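Local coordinates for pollen-specific leucine-rich repeat extensin-like protein 1 (Arabidopsis thaliana, PDB 6TME) that probably binds RALF signalling peptides through its leucine-rich repeats and links them to the cell wall of the growing pollen tube, at residues I49-W54 against A67-P72; F263-N268 against M287-N292. All coordinates share one frame; numbering follows the deposited sequence.

Contact 1 belongs to the amino-terminal cap of the solenoid and contact 2 to its repeating middle. The centre of contact 1 is about 33 Å from the centre of the chain; contact 2 joins successive coils, and its centre lies about 15 Å from that of the chain, on the opposite side. Their own centres are about 47 Å apart and they share no elements. Both are largely buried, though the chemistry differs. Helix and loop in contact 1 meet through the edge of one indole and a single hydrogen bond from an amide. Between 263-268 and 287-292, backbone bonds, an asparagine and two matching Asx turns do the work, burying more than twice the surface.

Contact 1. Residues I49-W54 against A67-P72; sequences IALQAW and ANWVGP
In the amino-terminal cap of the leucine-rich repeat domain, Leu51, Gln52 and Trp54 of helix 43-56 meet Trp69, which lies in the loop leading to strand 80-85. The benzo edge of the indole points at the helix. Leu51 crosses it at about a right angle, its CD2 methyl 3.9 Å from Trp69 CZ3, while Leu51 O lies near the ring plane, 3.7 Å from Trp69 CE3. Farther along the same edge, Trp54 CE3 reaches Trp69 CH2 at 4.0 Å. Trp69 sits at the centre of an inverse gamma turn, and its CG, anti to the carbonyl carbon (chi1 -70°), turns the ring toward the helix. Gln52, bent at chi2, delivers NE2 to Trp69 O at 2.9 Å in a nearly straight bond; the acceptor lies in the amide plane of Gln52, but the donor stands above the carbonyl plane, 59° out of it. Lys55 NZ also binds this oxygen. Tyr77 stacks on the indole, and Lys78 O accepts from Trp69 NE1. Trp69 can thus bury a large ring against the helix while its carbonyl oxygen, with two side-chain donors, and its indole N-H are both bonded.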
loop_
_atom_site.group_PDB
_atom_site.type_symbol
_atom_site.label_atom_id
_atom_site.label_comp_id
_atom_site.label_asym_id
_atom_site.label_seq_id
_atom_site.Cartn_x
_atom_site.Cartn_y
_atom_site.Cartn_z
ATOM N N ILE A 49 -29.577 -13.433 6.210
ATOM C CA ILE A 49 -30.152 -12.643 5.123
ATOM C C ILE A 49 -29.047 -11.968 4.299
ATOM O O ILE A 49 -29.047 -12.020 3.059
ATOM C CB ILE A 49 -31.148 -11.623 5.704
ATOM C CG1 ILE A 49 -32.383 -12.348 6.272
ATOM C CG2 ILE A 49 -31.534 -10.562 4.653
ATOM C CD1 ILE A 49 -33.225 -11.495 7.276
ATOM N N ALA A 50 -28.082 -11.339 4.982
ATOM C CA ALA A 50 -26.930 -10.738 4.312
ATOM C C ALA A 50 -26.229 -11.726 3.391
ATOM O O ALA A 50 -25.957 -11.422 2.217
ATOM C CB ALA A 50 -25.942 -10.204 5.348
ATOM N N LEU A 51 -25.927 -12.921 3.905
ATOM C CA LEU A 51 -25.109 -13.836 3.117
ATOM C C LEU A 51 -25.905 -14.440 1.975
ATOM O O LEU A 51 -25.351 -14.689 0.901
ATOM C CB LEU A 51 -24.518 -14.929 4.000
ATOM C CG LEU A 51 -23.503 -14.425 5.022
ATOM C CD1 LEU A 51 -23.278 -15.494 6.116
ATOM C CD2 LEU A 51 -22.193 -13.992 4.363
ATOM N N GLN A 52 -27.207 -14.681 2.185
ATOM C CA GLN A 52 -28.037 -15.178 1.090
ATOM C C GLN A 52 -28.255 -14.103 0.024
ATOM O O GLN A 52 -28.316 -14.423 -1.170
ATOM C CB GLN A 52 -29.392 -15.705 1.604
ATOM C CG GLN A 52 -29.339 -17.052 2.362
ATOM C CD GLN A 52 -28.715 -18.162 1.528
ATOM O OE1 GLN A 52 -28.962 -18.250 0.333
ATOM N NE2 GLN A 52 -27.903 -19.010 2.154
ATOM N N ALA A 53 -28.390 -12.830 0.427
ATOM C CA ALA A 53 -28.463 -11.776 -0.583
ATOM C C ALA A 53 -27.162 -11.701 -1.378
ATOM O O ALA A 53 -27.185 -11.438 -2.584
ATOM C CB ALA A 53 -28.778 -10.429 0.063
ATOM N N TRP A 54 -26.024 -11.974 -0.731
ATOM C CA TRP A 54 -24.738 -11.927 -1.425
ATOM C C TRP A 54 -24.605 -13.084 -2.413
ATOM O O TRP A 54 -24.220 -12.883 -3.576
ATOM C CB TRP A 54 -23.595 -11.940 -0.407
ATOM C CG TRP A 54 -22.298 -11.383 -0.923
ATOM C CD1 TRP A 54 -22.087 -10.757 -2.126
ATOM C CD2 TRP A 54 -21.029 -11.405 -0.255
ATOM N NE1 TRP A 54 -20.767 -10.401 -2.246
ATOM C CE2 TRP A 54 -20.096 -10.778 -1.110
ATOM C CE3 TRP A 54 -20.588 -11.909 0.978
ATOM C CZ2 TRP A 54 -18.746 -10.638 -0.771
ATOM C CZ3 TRP A 54 -19.248 -11.761 1.323
ATOM C CH2 TRP A 54 -18.340 -11.130 0.452
ATOM N N ALA A 67 -20.985 -23.191 -2.077
ATOM C CA ALA A 67 -21.803 -24.398 -2.138
ATOM C C ALA A 67 -22.513 -24.688 -0.814
ATOM O O ALA A 67 -23.717 -24.965 -0.796
ATOM C CB ALA A 67 -20.927 -25.584 -2.547
ATOM N N ASN A 68 -21.789 -24.640 0.306
ATOM C CA ASN A 68 -22.409 -24.951 1.592
ATOM C C ASN A 68 -23.117 -23.756 2.229
ATOM O O ASN A 68 -23.524 -23.855 3.390
ATOM C CB ASN A 68 -21.381 -25.529 2.579
ATOM C CG ASN A 68 -20.476 -24.454 3.216
ATOM O OD1 ASN A 68 -20.301 -23.357 2.675
ATOM N ND2 ASN A 68 -19.909 -24.774 4.376
ATOM N N TRP A 69 -23.294 -22.642 1.507
ATOM C CA TRP A 69 -24.029 -21.497 2.061
ATOM C C TRP A 69 -25.541 -21.753 1.985
ATOM O O TRP A 69 -26.277 -21.162 1.182
ATOM C CB TRP A 69 -23.671 -20.210 1.333
ATOM C CG TRP A 69 -22.309 -19.681 1.552
ATOM C CD1 TRP A 69 -21.191 -20.384 1.920
ATOM C CD2 TRP A 69 -21.901 -18.319 1.413
ATOM N NE1 TRP A 69 -20.119 -19.543 2.012
ATOM C CE2 TRP A 69 -20.521 -18.268 1.699
ATOM C CE3 TRP A 69 -22.565 -17.136 1.063
ATOM C CZ2 TRP A 69 -19.787 -17.072 1.653
ATOM C CZ3 TRP A 69 -21.828 -15.942 1.009
ATOM C CH2 TRP A 69 -20.457 -15.924 1.305
ATOM N N VAL A 70 -26.004 -22.656 2.853
ATOM C CA VAL A 70 -27.403 -23.086 2.883
ATOM C C VAL A 70 -27.828 -23.302 4.330
ATOM O O VAL A 70 -27.055 -23.809 5.150
ATOM C CB VAL A 70 -27.640 -24.375 2.061
ATOM C CG1 VAL A 70 -27.203 -24.192 0.617
ATOM C CG2 VAL A 70 -26.891 -25.546 2.665
ATOM N N GLY A 71 -29.059 -22.917 4.646
ATOM C CA GLY A 71 -29.576 -23.094 5.980
ATOM C C GLY A 71 -29.098 -22.027 6.943
ATOM O O GLY A 71 -28.187 -21.250 6.653
ATOM N N PRO A 72 -29.690 -21.997 8.140
ATOM C CA PRO A 72 -29.450 -20.888 9.074
ATOM C C PRO A 72 -28.194 -21.015 9.926
ATOM O O PRO A 72 -27.932 -20.119 10.740
ATOM C CB PRO A 72 -30.707 -20.931 9.954
ATOM C CG PRO A 72 -31.008 -22.405 10.026
ATOM C CD PRO A 72 -30.673 -22.959 8.661
#

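Contact 2. Residues F263-N268 against M287-N292; sequences FDASSN and MDFSYN
Two successive coils of the leucine-rich repeat solenoid run in parallel here, with Phe263 paired to Met287 and Asp264 to Asp288. Asp288 N donates to Phe263 O at 3.1 Å and Ala265 N to Asp288 O at 2.8 Å; beyond the strands, Ser267 N continues the series with Ser290 O at 2.9 Å. The Asp264 and Asp288 side chains run alongside each other in the same direction, their carboxylate planes 44° apart. The OD2 atoms of Asp264 and Asp288, both acceptors, come within 3.4 Å, a proximity that might raise the proton affinity of one acid. Each OD1 closes an Asx turn: Asp288 OD1 takes Ser290 N at 2.8 Å nearly along its C-O axis and Ser290 OG on its syn lone pair, and Asp264 OD1 holds Ser266 likewise. Asp264 OD2 accepts from an aromatic side chain of another protein chain, whereas Asp288 OD2 bonds weakly to an attached glycan. Phe263, on the face away from the two aspartates, touches Phe289 of the next coil, CE1 to CE1 at 3.9 Å; Ala265 CB meets the edge of the Phe289 ring. Asn292 bridges the coils from within: its ND2 donates across to Ala265 O at 3.0 Å and back to Phe289 O in its own coil, both acceptors lying close to its amide plane, while its OD1 takes Phe270 N. Asn268 repeats the pattern one coil earlier, with Phe241 O and Leu246 N as partners. Recurring every 24 residues, these asparagines form the asparagine ladder of leucine-rich repeats, and the period is that of the plant-specific class.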
loop_
_atom_site.group_PDB
_atom_site.type_symbol
_atom_site.label_atom_id
_atom_site.label_comp_id
_atom_site.label_asym_id
_atom_site.label_seq_id
_atom_site.Cartn_x
_atom_site.Cartn_y
_atom_site.Cartn_z
ATOM N N PHE A 263 12.254 3.522 0.396
ATOM C CA PHE A 263 11.821 4.769 -0.223
ATOM C C PHE A 263 12.015 4.624 -1.729
ATOM O O PHE A 263 13.143 4.674 -2.232
ATOM C CB PHE A 263 12.588 5.980 0.328
ATOM C CG PHE A 263 11.973 7.292 -0.085
ATOM C CD1 PHE A 263 12.222 7.819 -1.338
ATOM C CD2 PHE A 263 11.087 7.950 0.745
ATOM C CE1 PHE A 263 11.620 8.994 -1.738
ATOM C CE2 PHE A 263 10.476 9.122 0.346
ATOM C CZ PHE A 263 10.745 9.647 -0.890
ATOM N N ASP A 264 10.921 4.461 -2.455
ATOM C CA ASP A 264 10.976 4.218 -3.893
ATOM C C ASP A 264 10.195 5.321 -4.610
ATOM O O ASP A 264 8.968 5.398 -4.495
ATOM C CB ASP A 264 10.444 2.822 -4.219
ATOM C CG ASP A 264 10.810 2.368 -5.634
ATOM O OD1 ASP A 264 10.798 3.215 -6.559
ATOM O OD2 ASP A 264 11.092 1.160 -5.820
ATOM N N ALA A 265 10.913 6.180 -5.337
ATOM C CA ALA A 265 10.330 7.300 -6.067
ATOM C C ALA A 265 10.497 7.136 -7.570
ATOM O O ALA A 265 10.403 8.121 -8.316
ATOM C CB ALA A 265 10.942 8.624 -5.608
ATOM N N SER A 266 10.677 5.906 -8.034
ATOM C CA SER A 266 11.147 5.709 -9.392
ATOM C C SER A 266 10.017 5.881 -10.407
ATOM O O SER A 266 8.820 5.777 -10.089
ATOM C CB SER A 266 11.800 4.329 -9.549
ATOM O OG SER A 266 10.859 3.283 -9.415
ATOM N N SER A 267 10.427 6.158 -11.650
ATOM C CA SER A 267 9.516 6.248 -12.788
ATOM C C SER A 267 8.515 7.379 -12.586
ATOM O O SER A 267 7.301 7.201 -12.720
ATOM C CB SER A 267 8.807 4.915 -13.036
ATOM O OG SER A 267 9.774 3.956 -13.383
ATOM N N ASN A 268 9.042 8.544 -12.214
ATOM C CA ASN A 268 8.246 9.755 -12.145
ATOM C C ASN A 268 8.932 10.798 -13.019
ATOM O O ASN A 268 9.514 10.448 -14.050
ATOM C CB ASN A 268 8.080 10.195 -10.686
ATOM C CG ASN A 268 6.916 9.450 -9.984
ATOM O OD1 ASN A 268 5.757 9.786 -10.175
ATOM N ND2 ASN A 268 7.237 8.409 -9.218
ATOM N N MET A 287 16.401 2.010 -1.649
ATOM C CA MET A 287 16.183 3.379 -2.101
ATOM C C MET A 287 16.325 3.385 -3.615
ATOM O O MET A 287 17.369 2.989 -4.141
ATOM C CB MET A 287 17.164 4.357 -1.445
ATOM C CG MET A 287 16.689 5.817 -1.549
ATOM S SD MET A 287 17.357 6.936 -0.295
ATOM C CE MET A 287 19.101 6.833 -0.624
ATOM N N ASP A 288 15.269 3.804 -4.303
ATOM C CA ASP A 288 15.165 3.720 -5.760
ATOM C C ASP A 288 14.721 5.076 -6.288
ATOM O O ASP A 288 13.584 5.495 -6.045
ATOM C CB ASP A 288 14.163 2.634 -6.187
ATOM C CG ASP A 288 14.162 2.387 -7.714
ATOM O OD1 ASP A 288 14.750 3.176 -8.475
ATOM O OD2 ASP A 288 13.572 1.391 -8.167
ATOM N N PHE A 289 15.600 5.757 -7.020
ATOM C CA PHE A 289 15.230 6.990 -7.708
ATOM C C PHE A 289 15.283 6.839 -9.215
ATOM O O PHE A 289 15.272 7.854 -9.926
ATOM C CB PHE A 289 16.135 8.154 -7.300
ATOM C CG PHE A 289 16.060 8.511 -5.852
ATOM C CD1 PHE A 289 14.881 8.930 -5.291
ATOM C CD2 PHE A 289 17.178 8.466 -5.065
ATOM C CE1 PHE A 289 14.820 9.271 -3.965
ATOM C CE2 PHE A 289 17.125 8.820 -3.742
ATOM C CZ PHE A 289 15.951 9.207 -3.191
ATOM N N SER A 290 15.367 5.606 -9.721
ATOM C CA SER A 290 15.551 5.413 -11.157
ATOM C C SER A 290 14.418 6.071 -11.958
ATOM O O SER A 290 13.317 6.325 -11.452
ATOM C CB SER A 290 15.649 3.921 -11.492
ATOM O OG SER A 290 14.385 3.298 -11.403
ATOM N N TYR A 291 14.717 6.365 -13.224
ATOM C CA TYR A 291 13.735 6.836 -14.209
ATOM C C TYR A 291 13.087 8.143 -13.767
ATOM O O TYR A 291 11.870 8.250 -13.594
ATOM C CB TYR A 291 12.669 5.779 -14.479
ATOM C CG TYR A 291 13.183 4.596 -15.229
ATOM C CD1 TYR A 291 13.277 4.627 -16.617
ATOM C CD2 TYR A 291 13.562 3.434 -14.553
ATOM C CE1 TYR A 291 13.758 3.550 -17.314
ATOM C CE2 TYR A 291 14.045 2.342 -15.241
ATOM C CZ TYR A 291 14.143 2.406 -16.626
ATOM O OH TYR A 291 14.612 1.322 -17.335
ATOM N N ASN A 292 13.934 9.141 -13.576
ATOM C CA ASN A 292 13.484 10.481 -13.256
ATOM C C ASN A 292 14.312 11.444 -14.095
ATOM O O ASN A 292 14.885 11.063 -15.118
ATOM C CB ASN A 292 13.583 10.687 -11.741
ATOM C CG ASN A 292 12.362 10.162 -11.023
ATOM O OD1 ASN A 292 11.262 10.675 -11.213
ATOM N ND2 ASN A 292 12.543 9.130 -10.210
#